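Local atomic coordinates of clan CA, family C40, NlpC/P60 superfamily cysteine peptidase (Trichomonas vaginalis, PDB entry 6BIO), a protein that probably cleaves peptide bonds of bacterial peptidoglycan, acting as a cysteine-type hydrolase of the NlpC/P60 family. Residues V31-S36 with N44-Y49; K35-D40 with Y59-A64; Y49-V54 with Y190-I195. All coordinates share one frame; numbering follows the deposited sequence.

In the fold
Contacts 1 and 2 lie side by side, their centres about 10 Å apart, and share K35 and S36, just after strand 30-34. Contact 1 pairs that strand with strand 46-49 and is partly buried, resting on backbone hydrogen bonds. Contact 2 sits at the surface, where the connecting loop meets the hairpin turn after strand 53-60 through a serine and an aromatic ring. Contact 3 is partly buried near the centre of the molecule and, like contact 2, uses strand 53-60. It joins the sheet to the NlpC/P60 part by an asparagine amide bonded to a strand backbone, a salt bridge and a stacked guanidinium, so its chemistry is the most charged of the three.

Contact 1: V31-S36 with N44-Y49; sequences VKAYKS and NCYWLY
V31 and L48 form a hydrogen-bonded antiparallel pair: V31 N donates to L48 O at 2.9 Å, and L48 N returns the bond to V31 O at 2.9 Å. Further along, the backbone departs from this regular pattern. A33 N reaches Y46 O at 2.9 Å, but A33 O accepts from C45 N. The carbonyl of Y46 has a second donor, N44 ND2, at 3.0 Å and with a nearly straight N-H...O angle of 175°. That oxygen lies in the N44 amide plane, whereas the amide nitrogen stands above the Y46 carbonyl plane, on the face away from A33 N. N44 CG sits between the backbone N and carbonyl carbon (chi1 58°), which turns the amide back along its own segment and brings it to Y46 O.

A water then ties N44 OD1 to K32 NZ, which is 2.9 Å from the water. The extended K32 chain crosses the N44 side chain at about a right angle and runs alongside W47, K32 CG coming 3.4 Å from W47 NE1. The Y34 ring packs on N44, with Y34 CE1 3.6 Å from N44 CB, while its hydroxyl is hydrogen-bonded to L41 O. A33 CB packs 3.8 Å from Y46 CD1, and C45 SG lies above the centre of the Y46 ring.

These strands make a hairpin at one edge of the sheet. V31 and L48 also touch L23 of strand 19-23, which suggests a curled, barrel-like arrangement. Beyond the hairpin, E71 takes a hydrogen bond from Y46 OH and a salt bridge from K35 NZ, which also bonds to D72 O. The Y46 carbonyl, which accepts two hydrogen bonds, and the water-linked N44 amide imply that side-chain polar groups take over where regular strand pairing ends.

Contact 2: K35-D40 with Y59-A64; sequences KSSNPD and YENGFA
The hydroxyl of S37 works in both directions at once, donating to one residue of a hairpin turn and accepting from the next. S37 OG donates to E60 OE1 at a short 2.6 Å, meeting the carboxylate on its anti side and 16° out of its plane. The same oxygen receives N61 ND2 at 3.2 Å, a longer bond whose N-H...O angle of 138° is clearly bent. Because the hydroxyl hydrogen is directed at the glutamate, the oxygen can still accept from the amide, and the nearby carboxylate would probably strengthen the serine as an acceptor. S37 OG lies between its backbone N and carbonyl carbon (chi1 68°), from where it can meet both partners.

E60 and N61 can converge on one atom because they are consecutive in a type I' beta turn, E60 to F63, the tight two-residue connection of the hairpin formed by strands 53-60 and 63-68. Two backbone bonds close it: E60 N to F63 O at 2.9 Å and F63 N to E60 O at 2.8 Å. N61 and G62 both occupy positive phi, as this turn requires. The opposing loop has its own local brace, an ST turn in which S36 OG accepts from N38 N.

Next to the polar cluster, the F63 ring packs against the loop. Its CD2 lies 3.4 Å from S37 O, and its CE2 meets P39 CD at 3.8 Å, the proline arriving from the opposite direction. Y34 adds its own ring to this hydrophobic patch beside F63 and P39. W74 of strand 71-76 touches S37, E60 and F63 alike, while N61 CB approaches S37 O at 3.4 Å.

Contact 3: Y49-V54 with Y190-I195; sequences YFDYYV and YNRLDI
Y52 and N191 have the nearest CA atoms across the contact, 6.5 Å apart, where a type II beta turn from Y49 to Y52 faces the end of helix 182-191. That helix closes in a Schellman motif with D194 at the C-prime position, I195 N bonding to Y190 O and D194 N to N191 O. In NlpC/P60 enzymes the corresponding papain-like helix carries the catalytic cysteine at its start, so the contact probably holds the end opposite the one that bears the cysteine.

The amide of N191 bonds to both the N and the O of Y53. Y53 N points straight at N191 OD1, 2.9 Å away with an N-H...O angle of 176°, and lands on an in-plane lone pair. N191 ND2 donates to Y53 O, also at 2.9 Å. CG anti to the backbone N carries the amide out to this strand, where it stacks on the Y52 ring with the planes about 22° apart. The hydroxyl of that ring is held by Q187 of the same helix.

R192 supplies the charge. Its NH1 and NH2 both donate to one atom, D51 O, at 2.9 Å and 3.0 Å respectively, and that oxygen lies close to the guanidinium plane. NH2 also makes a salt bridge with D51 OD2 at 2.9 Å, the carboxylate standing nearly perpendicular to the guanidinium; D51 OD1 is bridged to R22. The flat group covers one face of Y53 in a cation-pi stack with planes 3° apart. Edge bonds to D51 and the ring over a face together restrain the guanidinium's rotation. Beyond the helix end a water donates to both Y53 O and D194 OD1, and lies 2.8 Å from D194 OD1.

Contact 1: V31-S36 with N44-Y49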
loop_
_atom_site.group_PDB
_atom_site.type_symbol
_atom_site.label_atom_id
_atom_site.label_comp_id
_atom_site.label_asym_id
_atom_site.label_seq_id
_atom_site.Cartn_x
_atom_site.Cartn_y
_atom_site.Cartn_z
ATOM N N VAL A 31 -7.711 -8.287 -12.073
ATOM C CA VAL A 31 -6.981 -9.458 -12.560
ATOM C C VAL A 31 -6.986 -10.501 -11.450
ATOM O O VAL A 31 -6.761 -10.183 -10.277
ATOM C CB VAL A 31 -5.533 -9.097 -13.023
ATOM C CG1 VAL A 31 -4.705 -8.467 -11.899
ATOM C CG2 VAL A 31 -4.799 -10.310 -13.585
ATOM N N LYS A 32 -7.183 -11.778 -11.824
ATOM C CA LYS A 32 -7.088 -12.870 -10.854
ATOM C C LYS A 32 -5.659 -12.983 -10.339
ATOM O O LYS A 32 -4.696 -12.902 -11.104
ATOM C CB LYS A 32 -7.526 -14.190 -11.488
ATOM C CG LYS A 32 -9.025 -14.255 -11.664
ATOM C CD LYS A 32 -9.459 -15.611 -12.246
ATOM C CE LYS A 32 -11.003 -15.704 -12.330
ATOM N NZ LYS A 32 -11.455 -17.077 -12.693
ATOM N N ALA A 33 -5.521 -13.254 -9.046
ATOM C CA ALA A 33 -4.231 -13.483 -8.417
ATOM C C ALA A 33 -4.172 -14.913 -7.890
ATOM O O ALA A 33 -5.197 -15.502 -7.491
ATOM C CB ALA A 33 -4.008 -12.494 -7.288
ATOM N N TYR A 34 -2.970 -15.459 -7.905
ATOM C CA TYR A 34 -2.713 -16.834 -7.511
ATOM C C TYR A 34 -1.508 -16.904 -6.580
ATOM O O TYR A 34 -0.710 -15.985 -6.480
ATOM C CB TYR A 34 -2.450 -17.707 -8.752
ATOM C CG TYR A 34 -3.574 -17.694 -9.726
ATOM C CD1 TYR A 34 -4.637 -18.555 -9.580
ATOM C CD2 TYR A 34 -3.592 -16.794 -10.778
ATOM C CE1 TYR A 34 -5.692 -18.543 -10.469
ATOM C CE2 TYR A 34 -4.641 -16.778 -11.681
ATOM C CZ TYR A 34 -5.694 -17.640 -11.511
ATOM O OH TYR A 34 -6.743 -17.653 -12.406
ATOM N N LYS A 35 -1.364 -18.025 -5.916
ATOM C CA LYS A 35 -0.254 -18.219 -5.012
ATOM C C LYS A 35 0.884 -19.024 -5.633
ATOM O O LYS A 35 1.845 -19.355 -4.933
ATOM C CB LYS A 35 -0.756 -18.863 -3.707
ATOM C CG LYS A 35 -1.536 -17.867 -2.814
ATOM C CD LYS A 35 -0.588 -16.912 -2.108
ATOM C CE LYS A 35 -1.307 -15.739 -1.496
ATOM N NZ LYS A 35 -0.333 -14.937 -0.733
ATOM N N SER A 36 0.821 -19.316 -6.921
ATOM C CA SER A 36 1.948 -19.912 -7.639
ATOM C C SER A 36 1.895 -19.502 -9.108
ATOM O O SER A 36 0.884 -18.994 -9.593
ATOM C CB SER A 36 1.940 -21.414 -7.548
ATOM O OG SER A 36 1.099 -21.937 -8.484
ATOM N N ASN A 44 -8.299 -19.023 -7.745
ATOM C CA ASN A 44 -7.529 -17.818 -7.482
ATOM C C ASN A 44 -7.697 -17.425 -6.021
ATOM O O ASN A 44 -8.755 -17.631 -5.417
ATOM C CB ASN A 44 -7.960 -16.669 -8.382
ATOM C CG ASN A 44 -9.418 -16.314 -8.244
ATOM O OD1 ASN A 44 -10.314 -17.120 -8.551
ATOM N ND2 ASN A 44 -9.680 -15.085 -7.820
ATOM N N CYS A 45 -6.630 -16.882 -5.439
ATOM C CA CYS A 45 -6.687 -16.510 -4.024
ATOM C C CYS A 45 -7.535 -15.265 -3.792
ATOM O O CYS A 45 -8.154 -15.137 -2.733
ATOM C CB CYS A 45 -5.289 -16.363 -3.421
ATOM S SG CYS A 45 -4.113 -15.319 -4.340
ATOM N N TYR A 46 -7.519 -14.341 -4.746
ATOM C CA TYR A 46 -8.256 -13.084 -4.725
ATOM C C TYR A 46 -7.977 -12.441 -6.089
ATOM O O TYR A 46 -7.554 -13.127 -7.018
ATOM C CB TYR A 46 -7.867 -12.210 -3.500
ATOM C CG TYR A 46 -6.380 -12.114 -3.183
ATOM C CD1 TYR A 46 -5.499 -11.422 -4.012
ATOM C CD2 TYR A 46 -5.862 -12.747 -2.041
ATOM C CE1 TYR A 46 -4.155 -11.340 -3.690
ATOM C CE2 TYR A 46 -4.511 -12.685 -1.733
ATOM C CZ TYR A 46 -3.659 -12.001 -2.572
ATOM O OH TYR A 46 -2.298 -11.888 -2.365
ATOM N N TRP A 47 -8.205 -11.137 -6.210
ATOM C CA TRP A 47 -7.873 -10.350 -7.373
ATOM C C TRP A 47 -7.043 -9.157 -6.937
ATOM O O TRP A 47 -7.025 -8.772 -5.772
ATOM C CB TRP A 47 -9.139 -9.795 -8.032
ATOM C CG TRP A 47 -10.054 -10.815 -8.665
ATOM C CD1 TRP A 47 -10.211 -11.031 -10.016
ATOM C CD2 TRP A 47 -10.969 -11.711 -8.027
ATOM N NE1 TRP A 47 -11.167 -11.988 -10.254
ATOM C CE2 TRP A 47 -11.653 -12.428 -9.054
ATOM C CE3 TRP A 47 -11.296 -11.974 -6.699
ATOM C CZ2 TRP A 47 -12.624 -13.411 -8.774
ATOM C CZ3 TRP A 47 -12.278 -12.949 -6.428
ATOM C CH2 TRP A 47 -12.915 -13.651 -7.462
ATOM N N LEU A 48 -6.351 -8.561 -7.901
ATOM C CA LEU A 48 -5.795 -7.226 -7.724
ATOM C C LEU A 48 -6.404 -6.300 -8.769
ATOM O O LEU A 48 -7.034 -6.766 -9.716
ATOM C CB LEU A 48 -4.263 -7.201 -7.787
ATOM C CG LEU A 48 -3.564 -7.925 -6.654
ATOM C CD1 LEU A 48 -2.064 -7.911 -6.903
ATOM C CD2 LEU A 48 -3.917 -7.354 -5.294
ATOM N N TYR A 49 -6.246 -4.977 -8.568
ATOM C CA TYR A 49 -7.118 -3.991 -9.215
ATOM C C TYR A 49 -6.350 -2.881 -9.930
ATOM O O TYR A 49 -5.222 -2.538 -9.574
ATOM C CB TYR A 49 -8.122 -3.416 -8.195
ATOM C CG TYR A 49 -8.977 -4.505 -7.624
ATOM C CD1 TYR A 49 -10.023 -5.036 -8.348
ATOM C CD2 TYR A 49 -8.651 -5.109 -6.414
ATOM C CE1 TYR A 49 -10.800 -6.062 -7.858
ATOM C CE2 TYR A 49 -9.373 -6.152 -5.937
ATOM C CZ TYR A 49 -10.454 -6.641 -6.652
ATOM O OH TYR A 49 -11.201 -7.703 -6.161
HETATM O O HOH W 1 -10.389 -18.771 -10.591
#

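Contact 2: K35-D40 with Y59-A64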
loop_
_atom_site.group_PDB
_atom_site.type_symbol
_atom_site.label_atom_id
_atom_site.label_comp_id
_atom_site.label_asym_id
_atom_site.label_seq_id
_atom_site.Cartn_x
_atom_site.Cartn_y
_atom_site.Cartn_z
ATOM N N LYS A 35 -1.364 -18.025 -5.916
ATOM C CA LYS A 35 -0.254 -18.219 -5.012
ATOM C C LYS A 35 0.884 -19.024 -5.633
ATOM O O LYS A 35 1.845 -19.355 -4.933
ATOM C CB LYS A 35 -0.756 -18.863 -3.707
ATOM C CG LYS A 35 -1.536 -17.867 -2.814
ATOM C CD LYS A 35 -0.588 -16.912 -2.108
ATOM C CE LYS A 35 -1.307 -15.739 -1.496
ATOM N NZ LYS A 35 -0.333 -14.937 -0.733
ATOM N N SER A 36 0.821 -19.316 -6.921
ATOM C CA SER A 36 1.948 -19.912 -7.639
ATOM C C SER A 36 1.895 -19.502 -9.108
ATOM O O SER A 36 0.884 -18.994 -9.593
ATOM C CB SER A 36 1.940 -21.414 -7.548
ATOM O OG SER A 36 1.099 -21.937 -8.484
ATOM N N SER A 37 3.001 -19.726 -9.810
ATOM C CA SER A 37 3.105 -19.463 -11.235
ATOM C C SER A 37 2.608 -20.614 -12.093
ATOM O O SER A 37 2.723 -20.561 -13.330
ATOM C CB SER A 37 4.524 -19.151 -11.604
ATOM O OG SER A 37 5.336 -20.305 -11.454
ATOM N N ASN A 38 2.092 -21.658 -11.467
ATOM C CA ASN A 38 1.435 -22.762 -12.167
ATOM C C ASN A 38 0.231 -23.170 -11.334
ATOM O O ASN A 38 0.193 -24.242 -10.727
ATOM C CB ASN A 38 2.422 -23.916 -12.326
ATOM C CG ASN A 38 1.953 -24.953 -13.293
ATOM O OD1 ASN A 38 0.820 -24.916 -13.800
ATOM N ND2 ASN A 38 2.823 -25.910 -13.561
ATOM N N PRO A 39 -0.786 -22.326 -11.293
ATOM C CA PRO A 39 -1.850 -22.487 -10.311
ATOM C C PRO A 39 -2.932 -23.406 -10.820
ATOM O O PRO A 39 -3.022 -23.714 -12.007
ATOM C CB PRO A 39 -2.426 -21.067 -10.190
ATOM C CG PRO A 39 -2.148 -20.441 -11.530
ATOM C CD PRO A 39 -0.849 -21.027 -11.981
ATOM N N ASP A 40 -3.744 -23.838 -9.871
ATOM C CA ASP A 40 -5.095 -24.289 -10.142
ATOM C C ASP A 40 -5.874 -23.037 -10.549
ATOM O O ASP A 40 -6.245 -22.218 -9.710
ATOM C CB ASP A 40 -5.635 -24.911 -8.854
ATOM C CG ASP A 40 -7.032 -25.429 -8.986
ATOM O OD1 ASP A 40 -7.646 -25.185 -10.059
ATOM O OD2 ASP A 40 -7.508 -26.077 -7.986
ATOM N N TYR A 59 9.298 -12.748 -13.018
ATOM C CA TYR A 59 8.299 -13.288 -13.925
ATOM C C TYR A 59 8.577 -14.774 -14.128
ATOM O O TYR A 59 9.738 -15.197 -14.183
ATOM C CB TYR A 59 8.368 -12.608 -15.298
ATOM C CG TYR A 59 8.112 -11.134 -15.269
ATOM C CD1 TYR A 59 9.126 -10.222 -15.038
ATOM C CD2 TYR A 59 6.828 -10.639 -15.462
ATOM C CE1 TYR A 59 8.884 -8.847 -15.028
ATOM C CE2 TYR A 59 6.579 -9.310 -15.439
ATOM C CZ TYR A 59 7.589 -8.406 -15.203
ATOM O OH TYR A 59 7.312 -7.053 -15.223
ATOM N N GLU A 60 7.515 -15.556 -14.309
ATOM C CA GLU A 60 7.651 -16.978 -14.595
ATOM C C GLU A 60 6.357 -17.480 -15.217
ATOM O O GLU A 60 5.271 -17.155 -14.735
ATOM C CB GLU A 60 7.915 -17.762 -13.295
ATOM C CG GLU A 60 8.300 -19.184 -13.426
ATOM C CD GLU A 60 8.769 -19.746 -12.065
ATOM O OE1 GLU A 60 7.930 -19.962 -11.154
ATOM O OE2 GLU A 60 9.997 -19.953 -11.889
ATOM N N ASN A 61 6.483 -18.298 -16.265
ATOM C CA ASN A 61 5.341 -19.014 -16.836
ATOM C C ASN A 61 4.177 -18.103 -17.186
ATOM O O ASN A 61 3.010 -18.482 -17.052
ATOM C CB ASN A 61 4.865 -20.108 -15.889
ATOM C CG ASN A 61 5.926 -21.079 -15.584
ATOM O OD1 ASN A 61 6.708 -21.446 -16.459
ATOM N ND2 ASN A 61 5.983 -21.518 -14.320
ATOM N N GLY A 62 4.489 -16.898 -17.650
ATOM C CA GLY A 62 3.455 -15.966 -18.047
ATOM C C GLY A 62 2.905 -15.099 -16.939
ATOM O O GLY A 62 2.017 -14.280 -17.201
ATOM N N PHE A 63 3.388 -15.259 -15.715
ATOM C CA PHE A 63 2.932 -14.477 -14.579
ATOM C C PHE A 63 4.024 -13.550 -14.074
ATOM O O PHE A 63 5.215 -13.854 -14.154
ATOM C CB PHE A 63 2.550 -15.415 -13.427
ATOM C CG PHE A 63 1.313 -16.243 -13.675
ATOM C CD1 PHE A 63 0.047 -15.746 -13.387
ATOM C CD2 PHE A 63 1.413 -17.538 -14.145
ATOM C CE1 PHE A 63 -1.065 -16.498 -13.588
ATOM C CE2 PHE A 63 0.291 -18.297 -14.378
ATOM C CZ PHE A 63 -0.952 -17.776 -14.104
ATOM N N ALA A 64 3.593 -12.451 -13.489
ATOM C CA ALA A 64 4.434 -11.597 -12.671
ATOM C C ALA A 64 4.222 -11.965 -11.205
ATOM O O ALA A 64 3.075 -12.117 -10.759
ATOM C CB ALA A 64 4.066 -10.125 -12.855
#

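Contact 3: Y49-V54 with Y190-I195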
loop_
_atom_site.group_PDB
_atom_site.type_symbol
_atom_site.label_atom_id
_atom_site.label_comp_id
_atom_site.label_asym_id
_atom_site.label_seq_id
_atom_site.Cartn_x
_atom_site.Cartn_y
_atom_site.Cartn_z
ATOM N N TYR A 49 -6.246 -4.977 -8.568
ATOM C CA TYR A 49 -7.118 -3.991 -9.215
ATOM C C TYR A 49 -6.350 -2.881 -9.930
ATOM O O TYR A 49 -5.222 -2.538 -9.574
ATOM C CB TYR A 49 -8.122 -3.416 -8.195
ATOM C CG TYR A 49 -8.977 -4.505 -7.624
ATOM C CD1 TYR A 49 -10.023 -5.036 -8.348
ATOM C CD2 TYR A 49 -8.651 -5.109 -6.414
ATOM C CE1 TYR A 49 -10.800 -6.062 -7.858
ATOM C CE2 TYR A 49 -9.373 -6.152 -5.937
ATOM C CZ TYR A 49 -10.454 -6.641 -6.652
ATOM O OH TYR A 49 -11.201 -7.703 -6.161
ATOM N N PHE A 50 -7.030 -2.307 -10.919
ATOM C CA PHE A 50 -6.487 -1.231 -11.726
ATOM C C PHE A 50 -5.897 -0.126 -10.866
ATOM O O PHE A 50 -6.501 0.312 -9.881
ATOM C CB PHE A 50 -7.632 -0.672 -12.572
ATOM C CG PHE A 50 -7.239 0.497 -13.413
ATOM C CD1 PHE A 50 -6.387 0.355 -14.495
ATOM C CD2 PHE A 50 -7.682 1.748 -13.060
ATOM C CE1 PHE A 50 -6.019 1.475 -15.203
ATOM C CE2 PHE A 50 -7.337 2.880 -13.820
ATOM C CZ PHE A 50 -6.495 2.742 -14.861
ATOM N N ASP A 51 -4.699 0.335 -11.240
ATOM C CA ASP A 51 -4.012 1.470 -10.640
ATOM C C ASP A 51 -3.454 1.191 -9.254
ATOM O O ASP A 51 -2.972 2.113 -8.619
ATOM C CB ASP A 51 -4.855 2.740 -10.686
ATOM C CG ASP A 51 -4.038 4.013 -10.619
ATOM O OD1 ASP A 51 -3.046 4.125 -11.363
ATOM O OD2 ASP A 51 -4.415 4.929 -9.873
ATOM N N TYR A 52 -3.473 -0.066 -8.805
ATOM C CA TYR A 52 -2.701 -0.442 -7.635
ATOM C C TYR A 52 -1.217 -0.451 -7.982
ATOM O O TYR A 52 -0.817 -0.750 -9.107
ATOM C CB TYR A 52 -3.123 -1.836 -7.139
ATOM C CG TYR A 52 -4.394 -1.898 -6.285
ATOM C CD1 TYR A 52 -5.296 -0.835 -6.232
ATOM C CD2 TYR A 52 -4.681 -3.032 -5.522
ATOM C CE1 TYR A 52 -6.434 -0.911 -5.464
ATOM C CE2 TYR A 52 -5.818 -3.095 -4.755
ATOM C CZ TYR A 52 -6.691 -2.041 -4.719
ATOM O OH TYR A 52 -7.824 -2.112 -3.954
ATOM N N TYR A 53 -0.404 -0.153 -6.971
ATOM C CA TYR A 53 1.049 -0.208 -7.075
ATOM C C TYR A 53 1.575 -1.466 -6.379
ATOM O O TYR A 53 1.092 -1.856 -5.308
ATOM C CB TYR A 53 1.668 1.053 -6.456
ATOM C CG TYR A 53 1.204 2.378 -7.023
ATOM C CD1 TYR A 53 0.643 2.488 -8.263
ATOM C CD2 TYR A 53 1.343 3.512 -6.264
ATOM C CE1 TYR A 53 0.231 3.729 -8.748
ATOM C CE2 TYR A 53 0.973 4.761 -6.744
ATOM C CZ TYR A 53 0.412 4.849 -7.979
ATOM O OH TYR A 53 0.023 6.097 -8.452
ATOM N N VAL A 54 2.598 -2.067 -6.985
ATOM C CA VAL A 54 3.219 -3.274 -6.455
ATOM C C VAL A 54 4.727 -3.164 -6.625
ATOM O O VAL A 54 5.228 -2.381 -7.432
ATOM C CB VAL A 54 2.702 -4.562 -7.141
ATOM C CG1 VAL A 54 1.217 -4.665 -6.985
ATOM C CG2 VAL A 54 3.123 -4.606 -8.595
ATOM N N TYR A 190 -4.477 1.666 1.771
ATOM C CA TYR A 190 -3.298 0.967 2.267
ATOM C C TYR A 190 -2.359 0.524 1.146
ATOM O O TYR A 190 -1.133 0.493 1.341
ATOM C CB TYR A 190 -3.701 -0.156 3.254
ATOM C CG TYR A 190 -3.894 0.443 4.639
ATOM C CD1 TYR A 190 -2.787 0.688 5.415
ATOM C CD2 TYR A 190 -5.136 0.799 5.130
ATOM C CE1 TYR A 190 -2.897 1.288 6.628
ATOM C CE2 TYR A 190 -5.257 1.416 6.360
ATOM C CZ TYR A 190 -4.131 1.620 7.127
ATOM O OH TYR A 190 -4.198 2.233 8.358
ATOM N N ASN A 191 -2.879 0.285 -0.059
ATOM C CA ASN A 191 -2.014 0.012 -1.204
ATOM C C ASN A 191 -1.034 1.162 -1.397
ATOM O O ASN A 191 0.143 0.942 -1.689
ATOM C CB ASN A 191 -2.837 -0.178 -2.474
ATOM C CG ASN A 191 -1.930 -0.400 -3.670
ATOM O OD1 ASN A 191 -1.639 0.513 -4.447
ATOM N ND2 ASN A 191 -1.426 -1.607 -3.794
ATOM N N ARG A 192 -1.499 2.401 -1.226
ATOM C CA ARG A 192 -0.639 3.566 -1.395
ATOM C C ARG A 192 0.403 3.727 -0.300
ATOM O O ARG A 192 1.334 4.537 -0.453
ATOM C CB ARG A 192 -1.526 4.785 -1.490
ATOM C CG ARG A 192 -2.332 4.892 -2.797
ATOM C CD ARG A 192 -1.458 4.942 -4.003
ATOM N NE ARG A 192 -2.150 5.243 -5.243
ATOM C CZ ARG A 192 -2.476 4.366 -6.175
ATOM N NH1 ARG A 192 -2.294 3.087 -6.000
ATOM N NH2 ARG A 192 -3.001 4.791 -7.309
ATOM N N LEU A 193 0.313 2.946 0.773
ATOM C CA LEU A 193 1.316 2.859 1.830
ATOM C C LEU A 193 2.073 1.543 1.779
ATOM O O LEU A 193 2.826 1.211 2.710
ATOM C CB LEU A 193 0.624 3.015 3.191
ATOM C CG LEU A 193 -0.089 4.372 3.342
ATOM C CD1 LEU A 193 -0.909 4.411 4.614
ATOM C CD2 LEU A 193 0.888 5.567 3.329
ATOM N N ASP A 194 1.911 0.784 0.699
ATOM C CA ASP A 194 2.614 -0.485 0.530
ATOM C C ASP A 194 2.287 -1.447 1.666
ATOM O O ASP A 194 3.148 -2.199 2.121
ATOM C CB ASP A 194 4.121 -0.281 0.364
ATOM C CG ASP A 194 4.866 -1.499 -0.192
ATOM O OD1 ASP A 194 4.264 -2.350 -0.872
ATOM O OD2 ASP A 194 6.098 -1.513 0.064
ATOM N N ILE A 195 1.007 -1.467 2.054
ATOM C CA ILE A 195 0.525 -2.348 3.108
ATOM C C ILE A 195 -0.656 -3.108 2.506
ATOM O O ILE A 195 -1.582 -2.493 1.971
ATOM C CB ILE A 195 0.092 -1.545 4.352
ATOM C CG1 ILE A 195 1.320 -0.921 4.983
ATOM C CG2 ILE A 195 -0.682 -2.451 5.319
ATOM C CD1 ILE A 195 0.933 0.164 6.002
HETATM O O HOH W 2 3.180 -1.383 -3.308
#